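Local structure of propionate kinase (Francisella tularensis subsp. tularensis, 3KHY) at residues V86-Q91 against F141-H146; Y171-T176 against T218-T223; G227-T232 against S264-I269; V198-N203 against V318-I323; L5-G10 against V80-R85. The protein probably transfers phosphate reversibly between ATP and short-chain carboxylates such as acetate and propionate, as a magnesium-dependent homodimeric kinase of the acetokinase family. All blocks are in the same frame, centred on the assembly; numbering follows the deposited sequence.

How the interactions relate
Interaction 5 comes first along the chain, pairing strand 3-9 with strand 79-86 and closing a loop of about 70 residues in the eight-stranded sheet. Where strand 79-86 ends, interaction 1 begins, joining the next turn to the end of strand 137-141 and closing about 50 residues; R85 and D142 link the two by a salt bridge. Interaction 2 closes about 40 residues and touches interaction 1 through D142 O and G175 N. Its segments alternate with those of interaction 4, so the two cross. Interaction 4 bridges the centre of the five-stranded sheet, and its loop encloses interaction 3, which ties the 227-232 loop to helix 265-270. Interactions 2 and 3 both meet the second subunit.

Interaction 1: residues V86-Q91 against F141-H146; sequences VVHGGQ and FDTAFH
V86 and F141 pack side by side where two parallel strands end, V86 CG1 lying 3.5 Å from F141 CD1. V86 O takes the amide of D142 (N to O 2.9 Å) and also receives the CA-H of F141. Beyond this last bridge T143 makes two contacts. Its methyl CG2 sits over the centre of the H88 imidazole, 3.8 Å from the ring centroid and almost on the normal, while its hydroxyl accepts the amide of G89 (N to OG1 2.9 Å, N-H...O 164°). With chi1 at 49°, OG1 turns to that amide and CG2 to the ring. The imidazole is held from its edge as well, G90 N donating to H88 ND1 close to the ring plane. The contact thus lies at the C-terminal ends of adjacent parallel strands, a usual place for active sites in the actin-like ATPase fold, and D142 is the predicted proton donor/acceptor. Its CB rests 3.3 Å from V87 O, and its carboxylate reaches R85 in a salt bridge. Packing is looser toward G90, where the segments meet through water: one molecule donates to G90 O (2.7 Å) and accepts from T143 OG1.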
# COMPACT_ATOMS: atom_id res chain seq x y z
N VAL A 86 7.98 -24.29 4.56
CA VAL A 86 6.55 -24.16 4.38
C VAL A 86 6.24 -22.69 4.18
O VAL A 86 6.58 -21.86 5.02
CB VAL A 86 5.78 -24.71 5.60
CG1 VAL A 86 4.29 -24.42 5.47
CG2 VAL A 86 6.02 -26.22 5.73
N VAL A 87 5.61 -22.35 3.06
CA VAL A 87 5.42 -20.95 2.70
C VAL A 87 4.45 -20.20 3.62
O VAL A 87 4.66 -19.02 3.90
CB VAL A 87 5.03 -20.78 1.21
CG1 VAL A 87 6.11 -21.39 0.31
CG2 VAL A 87 3.69 -21.44 0.92
N HIS A 88 3.41 -20.86 4.11
CA HIS A 88 2.42 -20.14 4.92
C HIS A 88 1.92 -20.90 6.14
O HIS A 88 1.32 -21.96 6.01
CB HIS A 88 1.24 -19.70 4.05
CG HIS A 88 0.62 -18.41 4.47
ND1 HIS A 88 0.13 -18.19 5.74
CD2 HIS A 88 0.42 -17.25 3.79
CE1 HIS A 88 -0.36 -16.97 5.82
NE2 HIS A 88 -0.20 -16.38 4.65
N GLY A 89 2.17 -20.35 7.33
CA GLY A 89 1.73 -20.94 8.59
C GLY A 89 0.65 -20.17 9.33
O GLY A 89 0.37 -20.44 10.51
N GLY A 90 0.03 -19.20 8.65
CA GLY A 90 -1.06 -18.43 9.22
C GLY A 90 -0.70 -17.87 10.59
O GLY A 90 0.44 -17.50 10.85
N GLN A 91 -1.69 -17.82 11.48
CA GLN A 91 -1.45 -17.36 12.84
C GLN A 91 -1.11 -18.52 13.78
O GLN A 91 -0.86 -18.30 14.96
CB GLN A 91 -2.64 -16.57 13.38
CG GLN A 91 -2.79 -15.20 12.73
CD GLN A 91 -3.77 -14.33 13.47
OE1 GLN A 91 -4.97 -14.35 13.19
NE2 GLN A 91 -3.27 -13.55 14.43
N PHE A 141 8.52 -21.94 8.63
CA PHE A 141 7.51 -21.17 7.89
C PHE A 141 8.01 -19.79 7.46
O PHE A 141 8.59 -19.06 8.26
CB PHE A 141 6.26 -21.00 8.77
CG PHE A 141 5.76 -22.29 9.36
CD1 PHE A 141 4.82 -23.05 8.68
CD2 PHE A 141 6.25 -22.75 10.57
CE1 PHE A 141 4.37 -24.26 9.22
CE2 PHE A 141 5.80 -23.95 11.11
CZ PHE A 141 4.86 -24.70 10.43
N ASP A 142 7.76 -19.44 6.19
CA ASP A 142 8.16 -18.13 5.65
C ASP A 142 7.43 -17.00 6.35
O ASP A 142 7.81 -15.84 6.23
CB ASP A 142 7.85 -18.04 4.15
CG ASP A 142 8.68 -18.99 3.31
OD1 ASP A 142 9.70 -19.51 3.79
OD2 ASP A 142 8.29 -19.22 2.14
N THR A 143 6.35 -17.34 7.06
CA THR A 143 5.52 -16.33 7.72
C THR A 143 5.82 -16.18 9.22
O THR A 143 5.44 -15.19 9.83
CB THR A 143 4.03 -16.66 7.56
OG1 THR A 143 3.81 -18.03 7.90
CG2 THR A 143 3.56 -16.41 6.11
N ALA A 144 6.52 -17.15 9.80
CA ALA A 144 6.66 -17.20 11.27
C ALA A 144 7.36 -15.96 11.86
O ALA A 144 6.90 -15.41 12.87
CB ALA A 144 7.40 -18.46 11.69
N PHE A 145 8.45 -15.54 11.23
CA PHE A 145 9.24 -14.40 11.72
C PHE A 145 8.38 -13.14 11.92
O PHE A 145 8.62 -12.36 12.84
CB PHE A 145 10.42 -14.10 10.78
CG PHE A 145 11.38 -13.05 11.31
CD1 PHE A 145 12.00 -13.22 12.54
CD2 PHE A 145 11.69 -11.91 10.56
CE1 PHE A 145 12.89 -12.27 13.03
CE2 PHE A 145 12.58 -10.95 11.05
CZ PHE A 145 13.18 -11.14 12.30
N HIS A 146 7.37 -12.96 11.07
CA HIS A 146 6.57 -11.74 11.11
C HIS A 146 5.44 -11.79 12.14
O HIS A 146 4.70 -10.82 12.32
CB HIS A 146 6.03 -11.41 9.72
CG HIS A 146 7.10 -11.28 8.67
ND1 HIS A 146 8.14 -10.37 8.78
CD2 HIS A 146 7.30 -11.94 7.51
CE1 HIS A 146 8.92 -10.47 7.72
NE2 HIS A 146 8.44 -11.42 6.93
O HOH W 1 3.02 -18.21 10.53

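Interaction 2: residues Y171-T176 against T218-T223; sequences YGAHGT and TSMGLT
The carbonyl oxygen of G221 is gripped by two successive amides, Y171 N at 2.8 Å and G172 N at 2.9 Å. They approach differently: G172 N lies in the carbonyl plane on a lone pair, whereas Y171 N stands about 60° above that plane. Beside this fork the phenol ring of Y171 meets L222 at its edge, CE2 to CD1 3.8 Å, the two side chains running the same way. G172 packs its CA against T218 CG2, and a water donating to both G172 O and L222 O joins the backbones again. A second water accepts from A173 N, weakly from M220 N, and also bonds T218 OG1. The selenomethionine M220 extends along the other segment: its selenium is 3.6 Å from A173 CB and lies over one face of the H174 imidazole, offset toward the rim, 4.5 Å from the centroid. Its chain is extended beyond CG (chi2 165°, chi3 166°), which carries CE on to H174 CE1 at 3.7 Å. H174, a predicted transition-state stabilizer, occupies the N-cap position of helix 175-188. T223 meets D238 and S240 of the second subunit. M220 over one face, the stacked H200 and the hydrogen bond between H174 ND1 and S206 OG together restrain the rotation of the H174 ring, consistent with a histidine held in place for phosphoryl transfer.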
# COMPACT_ATOMS: atom_id res chain seq x y z
N TYR A 171 0.44 -11.06 6.65
CA TYR A 171 1.37 -12.07 7.20
C TYR A 171 2.81 -11.82 6.78
O TYR A 171 3.74 -12.18 7.50
CB TYR A 171 0.97 -13.48 6.76
CG TYR A 171 -0.35 -13.91 7.31
CD1 TYR A 171 -0.46 -14.42 8.59
CD2 TYR A 171 -1.51 -13.79 6.56
CE1 TYR A 171 -1.69 -14.80 9.12
CE2 TYR A 171 -2.74 -14.17 7.07
CZ TYR A 171 -2.82 -14.68 8.36
OH TYR A 171 -4.05 -15.05 8.88
N GLY A 172 3.01 -11.23 5.60
CA GLY A 172 4.35 -11.07 5.07
C GLY A 172 4.93 -12.39 4.61
O GLY A 172 4.26 -13.43 4.67
N ALA A 173 6.17 -12.36 4.11
CA ALA A 173 6.90 -13.59 3.77
C ALA A 173 8.40 -13.29 3.71
O ALA A 173 8.84 -12.28 4.25
CB ALA A 173 6.37 -14.20 2.45
N HIS A 174 9.18 -14.15 3.04
CA HIS A 174 10.64 -14.09 3.14
C HIS A 174 11.10 -14.11 4.60
O HIS A 174 12.21 -13.67 4.91
CB HIS A 174 11.19 -12.81 2.47
CG HIS A 174 11.20 -12.86 0.98
ND1 HIS A 174 11.15 -11.72 0.20
CD2 HIS A 174 11.28 -13.90 0.11
CE1 HIS A 174 11.18 -12.06 -1.08
NE2 HIS A 174 11.26 -13.38 -1.16
N GLY A 175 10.25 -14.60 5.49
CA GLY A 175 10.54 -14.55 6.91
C GLY A 175 11.85 -15.21 7.31
O GLY A 175 12.57 -14.72 8.17
N THR A 176 12.17 -16.33 6.67
CA THR A 176 13.38 -17.07 7.00
C THR A 176 14.63 -16.28 6.57
O THR A 176 15.65 -16.32 7.24
CB THR A 176 13.35 -18.48 6.39
OG1 THR A 176 12.24 -19.20 6.96
CG2 THR A 176 14.63 -19.23 6.67
N THR A 218 6.35 -5.27 7.73
CA THR A 218 6.94 -5.85 6.54
C THR A 218 6.03 -5.58 5.36
O THR A 218 4.83 -5.29 5.54
CB THR A 218 7.17 -7.36 6.73
OG1 THR A 218 7.97 -7.86 5.67
CG2 THR A 218 5.83 -8.11 6.78
N SER A 219 6.58 -5.70 4.16
CA SER A 219 5.92 -5.17 2.96
C SER A 219 4.96 -6.14 2.24
O SER A 219 4.00 -5.69 1.61
CB SER A 219 6.95 -4.60 1.98
OG SER A 219 7.76 -5.63 1.44
N MSE A 220 5.20 -7.45 2.32
CA MSE A 220 4.25 -8.40 1.72
C MSE A 220 2.98 -8.48 2.57
O MSE A 220 2.95 -7.98 3.67
CB MSE A 220 4.88 -9.78 1.52
CG MSE A 220 5.83 -9.80 0.32
SE MSE A 220 6.97 -11.37 0.31
CE MSE A 220 7.62 -11.26 -1.54
N GLY A 221 1.91 -9.09 2.05
CA GLY A 221 0.63 -8.96 2.74
C GLY A 221 0.07 -10.29 3.17
O GLY A 221 0.73 -11.07 3.86
N LEU A 222 -1.17 -10.54 2.78
CA LEU A 222 -1.79 -11.85 2.95
C LEU A 222 -0.93 -12.90 2.25
O LEU A 222 -0.66 -13.97 2.81
CB LEU A 222 -3.19 -11.85 2.33
CG LEU A 222 -4.07 -13.10 2.44
CD1 LEU A 222 -4.55 -13.28 3.87
CD2 LEU A 222 -5.26 -12.95 1.50
N THR A 223 -0.50 -12.58 1.04
CA THR A 223 0.38 -13.45 0.26
C THR A 223 1.63 -12.67 -0.17
O THR A 223 1.72 -11.47 0.08
CB THR A 223 -0.32 -13.97 -1.01
OG1 THR A 223 -0.26 -12.96 -2.03
CG2 THR A 223 -1.77 -14.35 -0.72
O HOH W 2 2.41 -14.49 2.85
O HOH W 3 7.32 -9.60 3.72

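Interaction 3: residues G227-T232 against S264-I269; sequences GLVMGT and SGLLGI
V229 overlaps the start of helix 265-270 with its CG1 branch, which lies 4.1 Å from G265 CA and 4.2 Å from L266 CD2. With chi1 at 176° this methyl is the one directed at the helix. At the far end of the contact T232 and L267 run side by side, T232 CG2 being 4.0 Å from L267 CD2. Between these apolar touches the backbones do the joining. M230 O receives L266 N at 2.8 Å and G231 O receives L267 N at 3.0 Å, both bonds nearly collinear with their carbonyls. T232 O is approached from above its plane by S264 N, at 2.9 Å and with a more bent N-H...O angle of 140°. The polar ends of the side chains turn to other partners: T232 OG1 bonds N261 O, and S264 OG bonds M259 O. The selenomethionine M230 leaves the backbone on the side away from the helix, and its side chain packs on M220, close to that of R233, a predicted transition-state stabilizer that follows T232 directly. A157 of the second subunit packs on V229, S264 and I269. Two consecutive carbonyls of the loop, M230 O and G231 O, thus accept amides of the first helical turn, where the helix dipole would probably favour them.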
# COMPACT_ATOMS: atom_id res chain seq x y z
N GLY A 227 3.32 -5.27 -1.87
CA GLY A 227 4.47 -4.49 -1.44
C GLY A 227 5.36 -3.96 -2.55
O GLY A 227 4.92 -3.17 -3.40
N LEU A 228 6.62 -4.39 -2.52
CA LEU A 228 7.64 -3.92 -3.47
C LEU A 228 7.39 -4.39 -4.90
O LEU A 228 6.72 -5.41 -5.13
CB LEU A 228 9.03 -4.41 -3.02
CG LEU A 228 9.53 -3.88 -1.67
CD1 LEU A 228 10.98 -4.36 -1.39
CD2 LEU A 228 9.45 -2.34 -1.64
N VAL A 229 7.93 -3.64 -5.87
CA VAL A 229 7.96 -4.09 -7.27
C VAL A 229 8.85 -5.34 -7.36
O VAL A 229 9.89 -5.41 -6.71
CB VAL A 229 8.53 -2.99 -8.21
CG1 VAL A 229 8.66 -3.51 -9.65
CG2 VAL A 229 7.64 -1.75 -8.15
N MSE A 230 8.42 -6.34 -8.13
CA MSE A 230 9.20 -7.57 -8.27
C MSE A 230 9.38 -7.96 -9.75
O MSE A 230 9.00 -7.20 -10.64
CB MSE A 230 8.54 -8.70 -7.47
CG MSE A 230 7.92 -8.23 -6.16
SE MSE A 230 7.29 -9.70 -5.00
CE MSE A 230 6.20 -8.62 -3.78
N GLY A 231 9.96 -9.13 -10.01
CA GLY A 231 10.20 -9.55 -11.38
C GLY A 231 8.94 -9.61 -12.22
O GLY A 231 8.87 -9.06 -13.32
N THR A 232 7.92 -10.29 -11.70
CA THR A 232 6.65 -10.39 -12.42
C THR A 232 5.41 -10.02 -11.58
O THR A 232 4.29 -10.08 -12.08
CB THR A 232 6.44 -11.80 -13.02
OG1 THR A 232 6.16 -12.74 -11.97
CG2 THR A 232 7.69 -12.25 -13.78
N SER A 264 3.21 -8.72 -14.41
CA SER A 264 3.39 -7.36 -13.91
C SER A 264 4.83 -7.14 -13.44
O SER A 264 5.74 -7.76 -13.97
CB SER A 264 2.37 -7.08 -12.79
OG SER A 264 1.05 -7.19 -13.32
N GLY A 265 5.05 -6.27 -12.46
CA GLY A 265 6.42 -6.01 -12.01
C GLY A 265 7.30 -5.52 -13.16
O GLY A 265 6.81 -4.87 -14.09
N LEU A 266 8.60 -5.82 -13.10
CA LEU A 266 9.54 -5.40 -14.15
C LEU A 266 9.10 -5.89 -15.53
O LEU A 266 9.20 -5.16 -16.53
CB LEU A 266 10.95 -5.93 -13.85
CG LEU A 266 11.56 -5.54 -12.49
CD1 LEU A 266 12.89 -6.27 -12.27
CD2 LEU A 266 11.76 -4.06 -12.44
N LEU A 267 8.60 -7.12 -15.58
CA LEU A 267 8.14 -7.71 -16.83
C LEU A 267 7.04 -6.85 -17.45
O LEU A 267 7.08 -6.54 -18.64
CB LEU A 267 7.62 -9.13 -16.59
CG LEU A 267 7.09 -9.85 -17.83
CD1 LEU A 267 8.16 -9.97 -18.95
CD2 LEU A 267 6.52 -11.22 -17.46
N GLY A 268 6.06 -6.48 -16.64
CA GLY A 268 4.96 -5.65 -17.11
C GLY A 268 5.42 -4.29 -17.59
O GLY A 268 5.00 -3.81 -18.65
N ILE A 269 6.29 -3.65 -16.81
CA ILE A 269 6.76 -2.31 -17.16
C ILE A 269 7.59 -2.28 -18.44
O ILE A 269 7.36 -1.45 -19.32
CB ILE A 269 7.59 -1.67 -16.03
CG1 ILE A 269 6.77 -1.59 -14.73
CG2 ILE A 269 8.09 -0.28 -16.43
CD1 ILE A 269 7.67 -1.35 -13.50

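Interaction 4: residues V198-N203 against V318-I323; sequences VAHLGN and VFTGGI
Two central parallel strands of an actin-like ATPase domain run into the predicted nucleotide site here, strand 196-201 into the 200-204 ATP-binding loop and strand 316-320 into the glycine-rich turn that opens helix 321-326. Their axes are 4.7 Å apart and are inclined at 19° to each other. The backbone bonds alternate regularly, A199 N to V318 O (2.7 Å), T320 N to A199 O and L201 N to T320 O; the pairing then passes into the turn, where I323 N bonds L201 O at 2.8 Å with a bent angle of 136°. T320 uses its methyl across the contact: CG2 lies 3.5 Å from H200 CA and touches V198 CG1, while OG1, anti to the backbone N (chi1 -167°), turns to I368 O. G321 CA sits over the centre of the H200 imidazole, 4.2 Å from its centroid; this contact, the bond between S177 OG and H200 ND1 and the stacked ring of H174 together restrain the imidazole. F319 lies with A199 on the opposite face from H200 and T320, and L201 CD1 reaches the edge of its ring at CD1 (4.0 Å). Beyond them I323 bends over the strand end: its CB is 3.8 Å from L201 CB, and its CD1 lies 3.4 Å from G202 O. Helix 175-188 covers the face carrying V198, H200 and T320, where H178 and V181 pack, whereas helix 328-337 lies against L201 and F319 through I334. Strand 205-211 continues the sheet beside strand 196-201.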
# COMPACT_ATOMS: atom_id res chain seq x y z
N VAL A 198 15.73 -4.43 6.58
CA VAL A 198 16.30 -5.42 5.67
C VAL A 198 15.50 -5.41 4.36
O VAL A 198 14.29 -5.64 4.36
CB VAL A 198 16.29 -6.84 6.28
CG1 VAL A 198 16.85 -7.87 5.28
CG2 VAL A 198 17.09 -6.88 7.60
N ALA A 199 16.20 -5.12 3.27
CA ALA A 199 15.61 -5.17 1.94
C ALA A 199 16.08 -6.43 1.24
O ALA A 199 17.22 -6.52 0.81
CB ALA A 199 15.99 -3.94 1.14
N HIS A 200 15.21 -7.43 1.16
CA HIS A 200 15.50 -8.66 0.45
C HIS A 200 15.02 -8.47 -0.98
O HIS A 200 13.81 -8.49 -1.23
CB HIS A 200 14.73 -9.82 1.10
CG HIS A 200 14.94 -11.14 0.40
ND1 HIS A 200 15.60 -12.19 0.99
CD2 HIS A 200 14.59 -11.56 -0.84
CE1 HIS A 200 15.64 -13.21 0.15
NE2 HIS A 200 15.03 -12.85 -0.97
N LEU A 201 15.95 -8.25 -1.90
CA LEU A 201 15.61 -8.00 -3.30
C LEU A 201 16.12 -9.17 -4.13
O LEU A 201 17.32 -9.39 -4.22
CB LEU A 201 16.22 -6.67 -3.78
CG LEU A 201 16.01 -5.47 -2.84
CD1 LEU A 201 16.76 -4.22 -3.32
CD2 LEU A 201 14.52 -5.16 -2.68
N GLY A 202 15.19 -9.95 -4.68
CA GLY A 202 15.53 -11.05 -5.59
C GLY A 202 14.40 -11.19 -6.59
O GLY A 202 13.82 -10.19 -7.02
N ASN A 203 14.05 -12.41 -6.96
CA ASN A 203 12.89 -12.59 -7.85
C ASN A 203 11.61 -12.10 -7.19
O ASN A 203 10.80 -11.41 -7.83
CB ASN A 203 12.76 -14.04 -8.33
CG ASN A 203 13.83 -14.41 -9.33
OD1 ASN A 203 13.91 -13.82 -10.42
ND2 ASN A 203 14.66 -15.38 -8.98
N VAL A 318 19.96 -2.84 5.37
CA VAL A 318 20.68 -4.02 4.86
C VAL A 318 20.08 -4.54 3.56
O VAL A 318 18.87 -4.81 3.51
CB VAL A 318 20.66 -5.17 5.88
CG1 VAL A 318 21.50 -6.35 5.38
CG2 VAL A 318 21.15 -4.69 7.25
N PHE A 319 20.90 -4.65 2.50
CA PHE A 319 20.47 -5.24 1.24
C PHE A 319 20.83 -6.72 1.22
O PHE A 319 21.92 -7.10 1.65
CB PHE A 319 21.19 -4.58 0.04
CG PHE A 319 20.77 -3.15 -0.23
CD1 PHE A 319 19.58 -2.88 -0.89
CD2 PHE A 319 21.60 -2.09 0.14
CE1 PHE A 319 19.20 -1.58 -1.16
CE2 PHE A 319 21.22 -0.77 -0.13
CZ PHE A 319 20.02 -0.52 -0.79
N THR A 320 19.93 -7.54 0.71
CA THR A 320 20.20 -8.96 0.59
C THR A 320 19.36 -9.52 -0.57
O THR A 320 18.63 -8.77 -1.22
CB THR A 320 19.90 -9.71 1.92
OG1 THR A 320 20.45 -11.03 1.86
CG2 THR A 320 18.38 -9.78 2.18
N GLY A 321 19.50 -10.81 -0.84
CA GLY A 321 18.81 -11.43 -1.96
C GLY A 321 19.64 -11.36 -3.24
O GLY A 321 20.67 -10.69 -3.27
N GLY A 322 19.20 -12.05 -4.28
CA GLY A 322 19.94 -12.10 -5.54
C GLY A 322 20.30 -10.73 -6.10
O GLY A 322 21.41 -10.51 -6.59
N ILE A 323 19.35 -9.81 -6.03
CA ILE A 323 19.58 -8.45 -6.51
C ILE A 323 20.32 -7.63 -5.47
O ILE A 323 21.30 -6.94 -5.78
CB ILE A 323 18.25 -7.74 -6.83
CG1 ILE A 323 17.50 -8.47 -7.95
CG2 ILE A 323 18.49 -6.29 -7.19
CD1 ILE A 323 16.07 -7.98 -8.15

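Interaction 5: residues L5-G10 against V80-R85; sequences LVLNCG and VAIGHR
L7 reaches across to two residues of the neighbouring strand with a single methyl: CD1 is 3.8 Å from I82 CG2 and equally far from H84 CE1. The side chains of L7 and H84 run alongside each other in the same direction, while I82 meets L7 at a slant. Nearer the strand ends N8 and R85 touch, the amide ND2 lying 3.7 Å from R85 CD, with amide and guanidinium planes turned 34° apart. The R85 chain is extended from CG to NE, its CG anti to the backbone N (chi1 -173°), so it passes N8 and carries the guanidinium onward to E372 and D142. N8 and E372 are predicted magnesium ligands and R85 a predicted substrate-binding residue; salt bridges to the two acids hold the guanidinium in orientation. Behind these side chains stands the parallel pairing: L5 N bonds A81 O, G83 N bonds L5 O, L7 N bonds G83 O, and R85 N meets L7 O at 2.9 Å in a nearly straight bond (N-H...O 174°). One water then takes over, accepting from C9 N and donating to R85 O. Helix 118-131 packs on the face bearing L7 and H84 through C128, helix 59-72 adds F63 against L7, and helix 372-382 covers V6 on the other face, while strands 14-20 and 137-141 flank the pair within the sheet.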
# COMPACT_ATOMS: atom_id res chain seq x y z
N LEU A 5 18.97 -32.55 5.95
CA LEU A 5 18.47 -32.49 4.58
C LEU A 5 17.41 -31.41 4.54
O LEU A 5 16.43 -31.48 5.26
CB LEU A 5 17.86 -33.83 4.17
CG LEU A 5 17.27 -33.85 2.76
CD1 LEU A 5 18.35 -33.52 1.74
CD2 LEU A 5 16.62 -35.19 2.46
N VAL A 6 17.62 -30.40 3.70
CA VAL A 6 16.70 -29.26 3.63
C VAL A 6 15.90 -29.30 2.34
O VAL A 6 16.47 -29.41 1.25
CB VAL A 6 17.46 -27.93 3.73
CG1 VAL A 6 16.50 -26.74 3.60
CG2 VAL A 6 18.20 -27.85 5.05
N LEU A 7 14.57 -29.24 2.45
CA LEU A 7 13.72 -29.41 1.28
C LEU A 7 12.75 -28.27 1.07
O LEU A 7 12.21 -27.70 2.02
CB LEU A 7 12.89 -30.69 1.39
CG LEU A 7 13.64 -32.00 1.57
CD1 LEU A 7 12.62 -33.12 1.78
CD2 LEU A 7 14.54 -32.29 0.35
N ASN A 8 12.52 -27.95 -0.19
CA ASN A 8 11.35 -27.16 -0.56
C ASN A 8 10.59 -27.97 -1.60
O ASN A 8 11.00 -28.04 -2.77
CB ASN A 8 11.77 -25.79 -1.11
CG ASN A 8 10.57 -24.90 -1.44
OD1 ASN A 8 9.42 -25.23 -1.11
ND2 ASN A 8 10.83 -23.77 -2.09
N CYS A 9 9.52 -28.63 -1.17
CA CYS A 9 8.76 -29.50 -2.06
C CYS A 9 7.62 -28.74 -2.71
O CYS A 9 6.65 -28.38 -2.04
CB CYS A 9 8.19 -30.71 -1.30
SG CYS A 9 9.42 -31.79 -0.56
N GLY A 10 7.73 -28.51 -4.01
CA GLY A 10 6.68 -27.84 -4.76
C GLY A 10 5.82 -28.83 -5.51
O GLY A 10 6.05 -30.05 -5.44
N VAL A 80 20.64 -36.42 10.25
CA VAL A 80 19.99 -36.55 11.55
C VAL A 80 18.55 -36.04 11.55
O VAL A 80 17.77 -36.36 12.44
CB VAL A 80 20.79 -35.84 12.67
CG1 VAL A 80 20.86 -34.36 12.40
CG2 VAL A 80 20.17 -36.11 14.03
N ALA A 81 18.20 -35.23 10.55
CA ALA A 81 16.83 -34.73 10.45
C ALA A 81 16.54 -34.12 9.09
O ALA A 81 17.46 -33.89 8.30
CB ALA A 81 16.54 -33.73 11.56
N ILE A 82 15.26 -33.87 8.83
CA ILE A 82 14.82 -33.22 7.60
C ILE A 82 14.07 -31.93 7.91
O ILE A 82 13.12 -31.92 8.70
CB ILE A 82 13.89 -34.15 6.79
CG1 ILE A 82 14.59 -35.48 6.50
CG2 ILE A 82 13.44 -33.48 5.50
CD1 ILE A 82 13.67 -36.52 5.90
N GLY A 83 14.49 -30.83 7.29
CA GLY A 83 13.81 -29.55 7.46
C GLY A 83 13.06 -29.16 6.20
O GLY A 83 13.62 -29.17 5.11
N HIS A 84 11.78 -28.83 6.36
CA HIS A 84 10.91 -28.48 5.24
C HIS A 84 10.57 -27.01 5.27
O HIS A 84 10.11 -26.50 6.29
CB HIS A 84 9.59 -29.26 5.32
CG HIS A 84 9.75 -30.74 5.22
ND1 HIS A 84 9.60 -31.43 4.04
CD2 HIS A 84 10.02 -31.67 6.17
CE1 HIS A 84 9.79 -32.72 4.26
NE2 HIS A 84 10.05 -32.89 5.54
N ARG A 85 10.77 -26.34 4.15
CA ARG A 85 10.22 -25.01 3.97
C ARG A 85 8.71 -25.14 3.85
O ARG A 85 8.22 -26.02 3.14
CB ARG A 85 10.78 -24.35 2.71
CG ARG A 85 10.39 -22.89 2.54
CD ARG A 85 11.11 -22.28 1.33
NE ARG A 85 11.11 -20.83 1.39
CZ ARG A 85 12.21 -20.09 1.57
NH1 ARG A 85 13.39 -20.68 1.69
NH2 ARG A 85 12.12 -18.77 1.62
O HOH W 4 8.53 -28.20 1.40